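Local coordinates for protein epidermin leader peptide processing serine protease EpiP (Staphylococcus aureus subsp. aureus, PDB 3QFH) that probably cleaves the leader peptide from the precursor of the lantibiotic epidermin, acting as a subtilisin-like serine endopeptidase, at residues A[127-133]-A[200-206]; A[144-150]-A[166-171]; A[157-161]-A[207-212]. All coordinates share one frame; numbering follows the deposited sequence.

Contact 1 of 3, residues A[127-133]-A[200-206]; sequences AIIDTGV and FTMYRVF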
loop_
_atom_site.group_PDB
_atom_site.type_symbol
_atom_site.label_atom_id
_atom_site.label_comp_id
_atom_site.label_asym_id
_atom_site.label_seq_id
_atom_site.Cartn_x
_atom_site.Cartn_y
_atom_site.Cartn_z
ATOM N N ALA A 127 -4.918 -3.799 -7.777
ATOM C CA ALA A 127 -5.702 -3.643 -6.580
ATOM C C ALA A 127 -5.040 -2.560 -5.780
ATOM O O ALA A 127 -3.794 -2.474 -5.708
ATOM C CB ALA A 127 -5.771 -4.943 -5.780
ATOM N N ILE A 128 -5.852 -1.686 -5.227
ATOM C CA ILE A 128 -5.347 -0.600 -4.385
ATOM C C ILE A 128 -6.038 -0.750 -3.052
ATOM O O ILE A 128 -7.259 -0.779 -2.979
ATOM C CB ILE A 128 -5.627 0.800 -5.001
ATOM C CG1 ILE A 128 -5.048 0.879 -6.425
ATOM C CG2 ILE A 128 -5.014 1.924 -4.130
ATOM C CD1 ILE A 128 -5.472 2.130 -7.189
ATOM N N ILE A 129 -5.253 -0.861 -1.993
ATOM C CA ILE A 129 -5.785 -0.976 -0.655
ATOM C C ILE A 129 -5.589 0.404 -0.029
ATOM O O ILE A 129 -4.475 0.802 0.230
ATOM C CB ILE A 129 -5.072 -2.091 0.108
ATOM C CG1 ILE A 129 -5.291 -3.411 -0.643
ATOM C CG2 ILE A 129 -5.574 -2.165 1.549
ATOM C CD1 ILE A 129 -4.532 -4.575 -0.079
ATOM N N ASP A 130 -6.673 1.147 0.175
ATOM C CA ASP A 130 -6.529 2.519 0.658
ATOM C C ASP A 130 -7.844 3.058 1.255
ATOM O O ASP A 130 -8.698 2.270 1.727
ATOM C CB ASP A 130 -6.016 3.392 -0.508
ATOM C CG ASP A 130 -5.046 4.477 -0.051
ATOM O OD1 ASP A 130 -5.451 5.420 0.677
ATOM O OD2 ASP A 130 -3.865 4.383 -0.445
ATOM N N THR A 131 -8.032 4.375 1.210
ATOM C CA THR A 131 -9.181 4.993 1.866
ATOM C C THR A 131 -10.498 4.933 1.080
ATOM O O THR A 131 -11.546 5.260 1.615
ATOM C CB THR A 131 -8.872 6.471 2.284
ATOM O OG1 THR A 131 -8.729 7.295 1.137
ATOM C CG2 THR A 131 -7.576 6.566 3.114
ATOM N N GLY A 132 -10.453 4.471 -0.164
ATOM C CA GLY A 132 -11.630 4.445 -1.023
ATOM C C GLY A 132 -11.273 5.265 -2.244
ATOM O O GLY A 132 -10.120 5.708 -2.376
ATOM N N VAL A 133 -12.228 5.463 -3.149
ATOM C CA VAL A 133 -11.969 6.251 -4.350
ATOM C C VAL A 133 -13.231 6.984 -4.796
ATOM O O VAL A 133 -14.364 6.532 -4.545
ATOM C CB VAL A 133 -11.495 5.352 -5.533
ATOM C CG1 VAL A 133 -12.635 4.394 -5.978
ATOM C CG2 VAL A 133 -11.038 6.192 -6.722
ATOM N N PHE A 200 -8.519 -0.729 -12.288
ATOM C CA PHE A 200 -8.068 -0.795 -10.927
ATOM C C PHE A 200 -9.264 -1.169 -10.072
ATOM O O PHE A 200 -10.433 -0.927 -10.435
ATOM C CB PHE A 200 -7.406 0.506 -10.461
ATOM C CG PHE A 200 -8.364 1.635 -10.198
ATOM C CD1 PHE A 200 -8.812 1.890 -8.910
ATOM C CD2 PHE A 200 -8.799 2.452 -11.231
ATOM C CE1 PHE A 200 -9.676 2.930 -8.659
ATOM C CE2 PHE A 200 -9.659 3.507 -10.985
ATOM C CZ PHE A 200 -10.108 3.738 -9.705
ATOM N N THR A 201 -8.961 -1.801 -8.954
ATOM C CA THR A 201 -9.959 -2.251 -8.025
ATOM C C THR A 201 -9.578 -1.652 -6.701
ATOM O O THR A 201 -8.447 -1.819 -6.252
ATOM C CB THR A 201 -9.957 -3.783 -7.900
ATOM O OG1 THR A 201 -10.063 -4.371 -9.197
ATOM C CG2 THR A 201 -11.110 -4.244 -7.064
ATOM N N MET A 202 -10.507 -0.954 -6.071
ATOM C CA MET A 202 -10.230 -0.324 -4.795
ATOM C C MET A 202 -10.718 -1.226 -3.683
ATOM O O MET A 202 -11.788 -1.812 -3.786
ATOM C CB MET A 202 -10.899 1.054 -4.728
ATOM C CG MET A 202 -10.887 1.754 -3.347
ATOM S SD MET A 202 -9.257 2.103 -2.682
ATOM C CE MET A 202 -8.519 3.156 -3.945
ATOM N N TYR A 203 -9.906 -1.372 -2.643
ATOM C CA TYR A 203 -10.305 -2.108 -1.451
ATOM C C TYR A 203 -10.235 -1.119 -0.311
ATOM O O TYR A 203 -9.153 -0.721 0.116
ATOM C CB TYR A 203 -9.437 -3.332 -1.221
ATOM C CG TYR A 203 -9.667 -4.367 -2.314
ATOM C CD1 TYR A 203 -10.648 -5.334 -2.179
ATOM C CD2 TYR A 203 -8.930 -4.340 -3.502
ATOM C CE1 TYR A 203 -10.871 -6.278 -3.177
ATOM C CE2 TYR A 203 -9.161 -5.257 -4.499
ATOM C CZ TYR A 203 -10.136 -6.226 -4.327
ATOM O OH TYR A 203 -10.364 -7.163 -5.294
ATOM N N ARG A 204 -11.408 -0.710 0.162
ATOM C CA ARG A 204 -11.483 0.307 1.207
ATOM C C ARG A 204 -11.291 -0.268 2.604
ATOM O O ARG A 204 -12.017 -1.155 3.027
ATOM C CB ARG A 204 -12.796 1.091 1.125
ATOM C CG ARG A 204 -12.849 2.238 2.139
ATOM C CD ARG A 204 -14.009 3.198 1.865
ATOM N NE ARG A 204 -15.316 2.627 2.187
ATOM C CZ ARG A 204 -15.948 2.777 3.353
ATOM N NH1 ARG A 204 -15.398 3.450 4.347
ATOM N NH2 ARG A 204 -17.141 2.230 3.531
ATOM N N VAL A 205 -10.300 0.282 3.293
ATOM C CA VAL A 205 -9.923 -0.107 4.642
ATOM C C VAL A 205 -9.936 1.083 5.617
ATOM O O VAL A 205 -9.451 0.968 6.720
ATOM C CB VAL A 205 -8.558 -0.825 4.637
ATOM C CG1 VAL A 205 -8.654 -2.078 3.743
ATOM C CG2 VAL A 205 -7.410 0.109 4.152
ATOM N N PHE A 206 -10.484 2.220 5.190
ATOM C CA PHE A 206 -10.643 3.371 6.067
ATOM C C PHE A 206 -12.051 3.903 5.979
ATOM O O PHE A 206 -12.633 3.978 4.890
ATOM C CB PHE A 206 -9.747 4.539 5.682
ATOM C CG PHE A 206 -8.300 4.366 6.025
ATOM C CD1 PHE A 206 -7.808 4.821 7.247
ATOM C CD2 PHE A 206 -7.414 3.823 5.105
ATOM C CE1 PHE A 206 -6.461 4.695 7.560
ATOM C CE2 PHE A 206 -6.061 3.699 5.411
ATOM C CZ PHE A 206 -5.588 4.138 6.642
#
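Ala127 to Asp130 and Phe200 to Arg204 lie side by side as neighbouring parallel strands in the central sheet of the subtilisin-like fold, their short axes 4.7 Å apart. The backbone bonds run back and forth, from Ile128 N to Thr201 O, from Tyr203 N to Ile128 O and from Asp130 N to Tyr203 O. On the face that carries Ala127, Ile129 and Tyr203, the small methyl of Ala127 allows the tyrosine ring to lean in, its CB 3.6 Å from Tyr203 CE2. Farther along, Ile129 CG2 rests against both methyls of Val205. Helix 213-225 packs over this apolar surface, while Tyr203 OH reaches Asp226.

On the other face the main bump is Met202. Its CG is anti to the backbone N (chi1 170°), and two further bends turn the chain over toward strand 127-130, bringing CE to 3.7 Å from Ile128 CG2. A flexible, unbranched thioether can bend into the space bounded by Ile128, Gly132 and Val133. Gly132 forms one wall: its backbone angles leave no room for a side chain, and Met202 CG lies 3.6 Å from its CA. Val133 closes the same hollow, its CG1 facing Met202 CB and its CG2 at the edge of the Phe200 ring, whose CD1 touches Ile128 CD1. Helix 177-186 lies over Ile128 and Met202.

At the strand ends, Thr131 CG2 presses on Phe206 CD2 at 3.4 Å. Asp130, consistent with the aspartate of a Ser-His-Asp triad with His177 and Ser383, has OD1 bonded to His177 and, through its anti lone pair, to Thr131 N. Its backbone is fixed too: Val205 N donates to Asp130 O at 3.0 Å with a nearly straight N-H...O angle of 171°.

Contact 2 of 3, residues A[144-150]-A[166-171]; sequences FSTDSKN and GDVHDV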
loop_
_atom_site.group_PDB
_atom_site.type_symbol
_atom_site.label_atom_id
_atom_site.label_comp_id
_atom_site.label_asym_id
_atom_site.label_seq_id
_atom_site.Cartn_x
_atom_site.Cartn_y
_atom_site.Cartn_z
ATOM N N PHE A 144 -12.259 2.334 -13.249
ATOM C CA PHE A 144 -12.811 1.833 -12.013
ATOM C C PHE A 144 -13.520 0.501 -12.220
ATOM O O PHE A 144 -14.386 0.398 -13.060
ATOM C CB PHE A 144 -13.832 2.820 -11.444
ATOM C CG PHE A 144 -14.442 2.357 -10.156
ATOM C CD1 PHE A 144 -15.734 1.875 -10.122
ATOM C CD2 PHE A 144 -13.677 2.340 -8.987
ATOM C CE1 PHE A 144 -16.282 1.425 -8.935
ATOM C CE2 PHE A 144 -14.202 1.883 -7.806
ATOM C CZ PHE A 144 -15.521 1.425 -7.779
ATOM N N SER A 145 -13.165 -0.504 -11.439
ATOM C CA SER A 145 -13.841 -1.798 -11.530
ATOM C C SER A 145 -14.926 -1.917 -10.457
ATOM O O SER A 145 -14.692 -1.593 -9.280
ATOM C CB SER A 145 -12.846 -2.947 -11.369
ATOM O OG SER A 145 -13.531 -4.178 -11.174
ATOM N N THR A 146 -16.097 -2.411 -10.852
ATOM C CA THR A 146 -17.183 -2.626 -9.905
ATOM C C THR A 146 -16.924 -3.809 -8.959
ATOM O O THR A 146 -17.731 -4.089 -8.097
ATOM C CB THR A 146 -18.533 -2.794 -10.598
ATOM O OG1 THR A 146 -18.478 -3.910 -11.491
ATOM C CG2 THR A 146 -18.902 -1.502 -11.362
ATOM N N ASP A 147 -15.798 -4.498 -9.117
ATOM C CA ASP A 147 -15.422 -5.572 -8.198
ATOM C C ASP A 147 -14.759 -4.979 -6.950
ATOM O O ASP A 147 -14.364 -5.699 -6.043
ATOM C CB ASP A 147 -14.488 -6.570 -8.886
ATOM C CG ASP A 147 -15.175 -7.326 -10.008
ATOM O OD1 ASP A 147 -16.424 -7.450 -9.967
ATOM O OD2 ASP A 147 -14.475 -7.806 -10.931
ATOM N N SER A 148 -14.637 -3.658 -6.906
ATOM C CA SER A 148 -14.050 -2.993 -5.755
ATOM C C SER A 148 -14.865 -3.331 -4.503
ATOM O O SER A 148 -16.093 -3.437 -4.567
ATOM C CB SER A 148 -14.001 -1.492 -5.999
ATOM O OG SER A 148 -13.087 -1.181 -7.040
ATOM N N LYS A 149 -14.195 -3.525 -3.372
ATOM C CA LYS A 149 -14.897 -3.905 -2.155
ATOM C C LYS A 149 -14.522 -3.108 -0.910
ATOM O O LYS A 149 -13.424 -2.574 -0.794
ATOM C CB LYS A 149 -14.677 -5.388 -1.889
ATOM C CG LYS A 149 -15.169 -6.272 -3.024
ATOM C CD LYS A 149 -14.850 -7.729 -2.779
ATOM C CE LYS A 149 -15.318 -8.620 -3.957
ATOM N NZ LYS A 149 -14.665 -8.310 -5.282
ATOM N N ASN A 150 -15.472 -3.039 0.017
ATOM C CA ASN A 150 -15.282 -2.376 1.299
ATOM C C ASN A 150 -14.943 -3.401 2.368
ATOM O O ASN A 150 -15.709 -4.313 2.574
ATOM C CB ASN A 150 -16.577 -1.679 1.717
ATOM C CG ASN A 150 -16.483 -1.020 3.088
ATOM O OD1 ASN A 150 -15.414 -0.635 3.535
ATOM N ND2 ASN A 150 -17.618 -0.866 3.737
ATOM N N GLY A 166 -21.001 -1.424 6.875
ATOM C CA GLY A 166 -20.424 -2.712 6.482
ATOM C C GLY A 166 -20.853 -3.131 5.086
ATOM O O GLY A 166 -20.667 -4.267 4.686
ATOM N N ASP A 167 -21.430 -2.197 4.338
ATOM C CA ASP A 167 -21.873 -2.451 2.974
ATOM C C ASP A 167 -20.655 -2.831 2.109
ATOM O O ASP A 167 -19.717 -2.061 2.007
ATOM C CB ASP A 167 -22.563 -1.189 2.455
ATOM C CG ASP A 167 -23.044 -1.306 1.029
ATOM O OD1 ASP A 167 -22.664 -2.256 0.308
ATOM O OD2 ASP A 167 -23.812 -0.413 0.624
ATOM N N VAL A 168 -20.693 -4.014 1.495
ATOM C CA VAL A 168 -19.568 -4.536 0.706
ATOM C C VAL A 168 -19.159 -3.710 -0.513
ATOM O O VAL A 168 -17.988 -3.653 -0.822
ATOM C CB VAL A 168 -19.816 -6.013 0.276
ATOM C CG1 VAL A 168 -18.878 -6.430 -0.859
ATOM C CG2 VAL A 168 -19.661 -6.925 1.472
ATOM N N HIS A 169 -20.098 -3.064 -1.195
ATOM C CA HIS A 169 -19.738 -2.279 -2.373
ATOM C C HIS A 169 -19.475 -0.794 -2.108
ATOM O O HIS A 169 -19.143 -0.068 -3.035
ATOM C CB HIS A 169 -20.813 -2.410 -3.454
ATOM C CG HIS A 169 -21.008 -3.806 -3.947
ATOM N ND1 HIS A 169 -20.015 -4.513 -4.589
ATOM C CD2 HIS A 169 -22.096 -4.612 -3.935
ATOM C CE1 HIS A 169 -20.473 -5.705 -4.925
ATOM N NE2 HIS A 169 -21.733 -5.791 -4.540
ATOM N N ASP A 170 -19.620 -0.334 -0.873
ATOM C CA ASP A 170 -19.406 1.091 -0.572
ATOM C C ASP A 170 -17.926 1.402 -0.462
ATOM O O ASP A 170 -17.323 1.235 0.610
ATOM C CB ASP A 170 -20.110 1.502 0.731
ATOM C CG ASP A 170 -19.901 2.985 1.083
ATOM O OD1 ASP A 170 -19.152 3.700 0.377
ATOM O OD2 ASP A 170 -20.486 3.452 2.083
ATOM N N VAL A 171 -17.330 1.848 -1.562
ATOM C CA VAL A 171 -15.913 2.207 -1.530
ATOM C C VAL A 171 -15.681 3.696 -1.717
ATOM O O VAL A 171 -14.580 4.093 -2.086
ATOM C CB VAL A 171 -15.053 1.406 -2.524
ATOM C CG1 VAL A 171 -15.099 -0.100 -2.164
ATOM C CG2 VAL A 171 -15.462 1.662 -3.970
HETATM O O HOH W 1 -18.433 -0.150 6.579
#
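The Phe144 ring turns its CZ edge to the CG2 methyl of Val171, 3.8 Å away and close to the ring plane, the two side chains approaching from opposite directions. The His169 ring has Ser148 O near its plane, but at 4.1 Å from ND1 this is proximity without a bond. The amide of Asn150 makes a hydrogen bond: ND2 donates to Asp167 O at 3.0 Å, the acceptor in the amide plane although the donor stands above the carbonyl plane of Asp167.

With CG anti to its backbone N (chi1 177°), Asn150 points toward the type I turn Asp167 to Asp170, its CB 3.2 Å from both Asp167 O and Asp170 O. Its own N bonds Val168 O at 2.7 Å, so main chain and side chain hold successive carbonyls of that turn. A water shared with Gly166 N occupies ND2 as well, and OD1 is taken by Val152 N, so that the amide has work at both ends. Asparagine, with donor and acceptor on one short stem, fits such a place. The turn is stiffened by Asp167, whose OD1 accepts from His169 N in an Asx turn. Val171 packs with both branches: CG2 goes to Phe144 and Ser148 CB, CG1 lies 3.3 Å from Lys149 O.

Lys149 and Asn150 form the edge strand of the parallel sheet, bonded through Lys149 to Met202 and Arg204 of strand 200-204. The 166-171 loop runs along the outer edge of this strand, away from 200-204, toward helix 177-186, with Asp170 O accepting from Arg204 NE and Val171 paired with Val133.

Contact 3 of 3, residues A[157-161]-A[207-212]; sequences FRGTE and GSKKTE. With SO4 (sulfate ion), chain O.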
loop_
_atom_site.group_PDB
_atom_site.type_symbol
_atom_site.label_atom_id
_atom_site.label_comp_id
_atom_site.label_asym_id
_atom_site.label_seq_id
_atom_site.Cartn_x
_atom_site.Cartn_y
_atom_site.Cartn_z
ATOM N N PHE A 157 -14.038 1.627 12.989
ATOM C CA PHE A 157 -12.943 1.492 13.946
ATOM C C PHE A 157 -13.453 1.354 15.380
ATOM O O PHE A 157 -14.128 2.234 15.899
ATOM C CB PHE A 157 -11.954 2.650 13.797
ATOM C CG PHE A 157 -10.675 2.487 14.593
ATOM C CD1 PHE A 157 -9.713 1.553 14.211
ATOM C CD2 PHE A 157 -10.406 3.305 15.688
ATOM C CE1 PHE A 157 -8.524 1.406 14.930
ATOM C CE2 PHE A 157 -9.209 3.173 16.409
ATOM C CZ PHE A 157 -8.270 2.218 16.023
ATOM N N ARG A 158 -13.143 0.214 15.990
ATOM C CA ARG A 158 -13.536 -0.087 17.366
ATOM C C ARG A 158 -14.992 0.248 17.659
ATOM O O ARG A 158 -15.319 0.679 18.757
ATOM C CB ARG A 158 -12.635 0.685 18.327
ATOM C CG ARG A 158 -11.157 0.459 18.105
ATOM C CD ARG A 158 -10.713 -0.955 18.480
ATOM N NE ARG A 158 -9.400 -1.254 17.911
ATOM C CZ ARG A 158 -8.236 -0.821 18.390
ATOM N NH1 ARG A 158 -8.181 -0.054 19.467
ATOM N NH2 ARG A 158 -7.112 -1.148 17.769
ATOM N N GLY A 159 -15.865 0.065 16.672
ATOM C CA GLY A 159 -17.284 0.370 16.828
ATOM C C GLY A 159 -17.635 1.838 17.067
ATOM O O GLY A 159 -18.774 2.140 17.407
ATOM N N THR A 160 -16.676 2.747 16.867
ATOM C CA THR A 160 -16.878 4.185 17.111
ATOM C C THR A 160 -17.331 5.022 15.913
ATOM O O THR A 160 -17.213 6.244 15.951
ATOM C CB THR A 160 -15.591 4.861 17.659
ATOM O OG1 THR A 160 -14.598 4.940 16.631
ATOM C CG2 THR A 160 -15.043 4.110 18.856
ATOM N N GLU A 161 -17.816 4.398 14.846
ATOM C CA GLU A 161 -18.335 5.164 13.696
ATOM C C GLU A 161 -19.599 4.476 13.141
ATOM O O GLU A 161 -19.529 3.676 12.217
ATOM C CB GLU A 161 -17.236 5.476 12.639
ATOM C CG GLU A 161 -16.256 4.381 12.334
ATOM C CD GLU A 161 -15.084 4.795 11.378
ATOM O OE1 GLU A 161 -14.214 3.927 11.115
ATOM O OE2 GLU A 161 -15.013 5.952 10.899
ATOM N N GLY A 207 -12.593 4.260 7.134
ATOM C CA GLY A 207 -13.854 4.963 7.210
ATOM C C GLY A 207 -13.431 6.421 7.263
ATOM O O GLY A 207 -12.808 6.920 6.335
ATOM N N SER A 208 -13.747 7.099 8.362
ATOM C CA SER A 208 -13.337 8.485 8.563
ATOM C C SER A 208 -12.271 8.549 9.652
ATOM O O SER A 208 -11.661 9.580 9.866
ATOM C CB SER A 208 -14.541 9.316 8.992
ATOM O OG SER A 208 -15.631 9.096 8.105
ATOM N N LYS A 209 -12.065 7.427 10.334
ATOM C CA LYS A 209 -11.143 7.330 11.443
ATOM C C LYS A 209 -9.879 6.535 11.046
ATOM O O LYS A 209 -9.322 6.724 9.944
ATOM C CB LYS A 209 -11.864 6.657 12.622
ATOM C CG LYS A 209 -13.106 7.382 13.155
ATOM C CD LYS A 209 -12.781 8.458 14.199
ATOM C CE LYS A 209 -11.902 9.588 13.668
ATOM N NZ LYS A 209 -11.787 10.748 14.643
ATOM N N LYS A 210 -9.425 5.657 11.943
ATOM C CA LYS A 210 -8.232 4.859 11.701
ATOM C C LYS A 210 -8.574 3.538 11.020
ATOM O O LYS A 210 -9.738 3.183 10.846
ATOM C CB LYS A 210 -7.500 4.594 13.032
ATOM C CG LYS A 210 -7.007 5.863 13.724
ATOM C CD LYS A 210 -6.316 5.562 15.050
ATOM C CE LYS A 210 -5.787 6.842 15.684
ATOM N NZ LYS A 210 -5.081 6.617 16.991
ATOM N N THR A 211 -7.535 2.826 10.625
ATOM C CA THR A 211 -7.680 1.512 10.016
ATOM C C THR A 211 -7.145 0.485 11.020
ATOM O O THR A 211 -6.527 0.850 12.023
ATOM C CB THR A 211 -6.905 1.434 8.688
ATOM O OG1 THR A 211 -7.194 0.200 8.012
ATOM C CG2 THR A 211 -5.393 1.552 8.934
ATOM N N GLU A 212 -7.422 -0.790 10.769
ATOM C CA GLU A 212 -6.913 -1.886 11.591
ATOM C C GLU A 212 -6.031 -2.693 10.656
ATOM O O GLU A 212 -6.391 -2.876 9.485
ATOM C CB GLU A 212 -8.049 -2.793 12.078
ATOM C CG GLU A 212 -9.005 -2.224 13.137
ATOM C CD GLU A 212 -8.494 -2.347 14.576
ATOM O OE1 GLU A 212 -7.271 -2.317 14.802
ATOM O OE2 GLU A 212 -9.332 -2.457 15.494
HETATM S S SO4 O . -13.458 13.724 14.334
HETATM O O1 SO4 O . -14.744 14.177 14.848
HETATM O O2 SO4 O . -12.580 13.406 15.457
HETATM O O3 SO4 O . -13.663 12.525 13.518
HETATM O O4 SO4 O . -12.852 14.767 13.513
HETATM O O HOH W 2 -11.927 -1.922 14.817
HETATM O O HOH W 3 -12.085 4.366 9.821
#
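Arg158 grips Glu212 side-on with two nitrogens. NE donates to OE2 at 2.7 Å and NH2 to OE1 at 3.2 Å, both oxygens near the guanidinium plane and met on their syn sides, though the planes are turned 40° apart. The salt bridge is seated on Phe157, whose ring is sandwiched: Arg158 lies over one face, its CG above the ring centre and its guanidinium face over CZ, with its edge to Glu212; Lys210 CB makes a CH-pi contact on the opposite face, 3.8 Å from the ring centroid. A long methylene chain suits Lys210, covering the ring while carrying its charge beyond it.

At the other end Glu161 reaches out, extended beyond CG, to the backbone of the partner loop. Its OE2 accepts from Ser208 N at 3.1 Å and weakly from Lys209 N. OE1 turns back to its own segment, bonding Phe157 N, while a water ties it to Gly207 N and Lys210 O. Gly207, lacking a side chain, lets the carboxylate come close.

Farther out, a tight turn sets the spacing of Phe157 and Glu161: Thr160 N and OG1 approach Phe157 O from opposite faces, and Arg158 and Gly159 both have positive phi, readily adopted by glycine. Lys209 NZ points outward to a sulfate, probably from the crystallisation liquor. Glu212 OE2 also receives Gln55 NE2 and a water bonded to Arg158 N.

Two loops meet at the N-terminus of helix 213-225, with Glu212 as N-cap residue, and the bond to Gln55, in the propeptide family region, is consistent with a subtilase retaining its prodomain.

How the contacts relate
Contact 1 lies in the core of the parallel sheet, contact 2 at its edge, and contact 3 beyond the C-terminal end of strand 200-204. Contact 2 is nested within the chain loop closed by contact 1; its centre is about 8 Å away, and strand 149-150 adds the outermost strand beside 200-204. Contact 3 crosses both along the chain. Its 207-212 segment leads to helix 213-225; its centre is about 15 Å from that of contact 1, yet the two touch through Thr211 OG1 and Val205 O. The nearest atoms of contacts 2 and 3 are about 7 Å apart, their centres about 17 Å. Together they run from the edge strand, past the probable catalytic aspartate, toward the propeptide region.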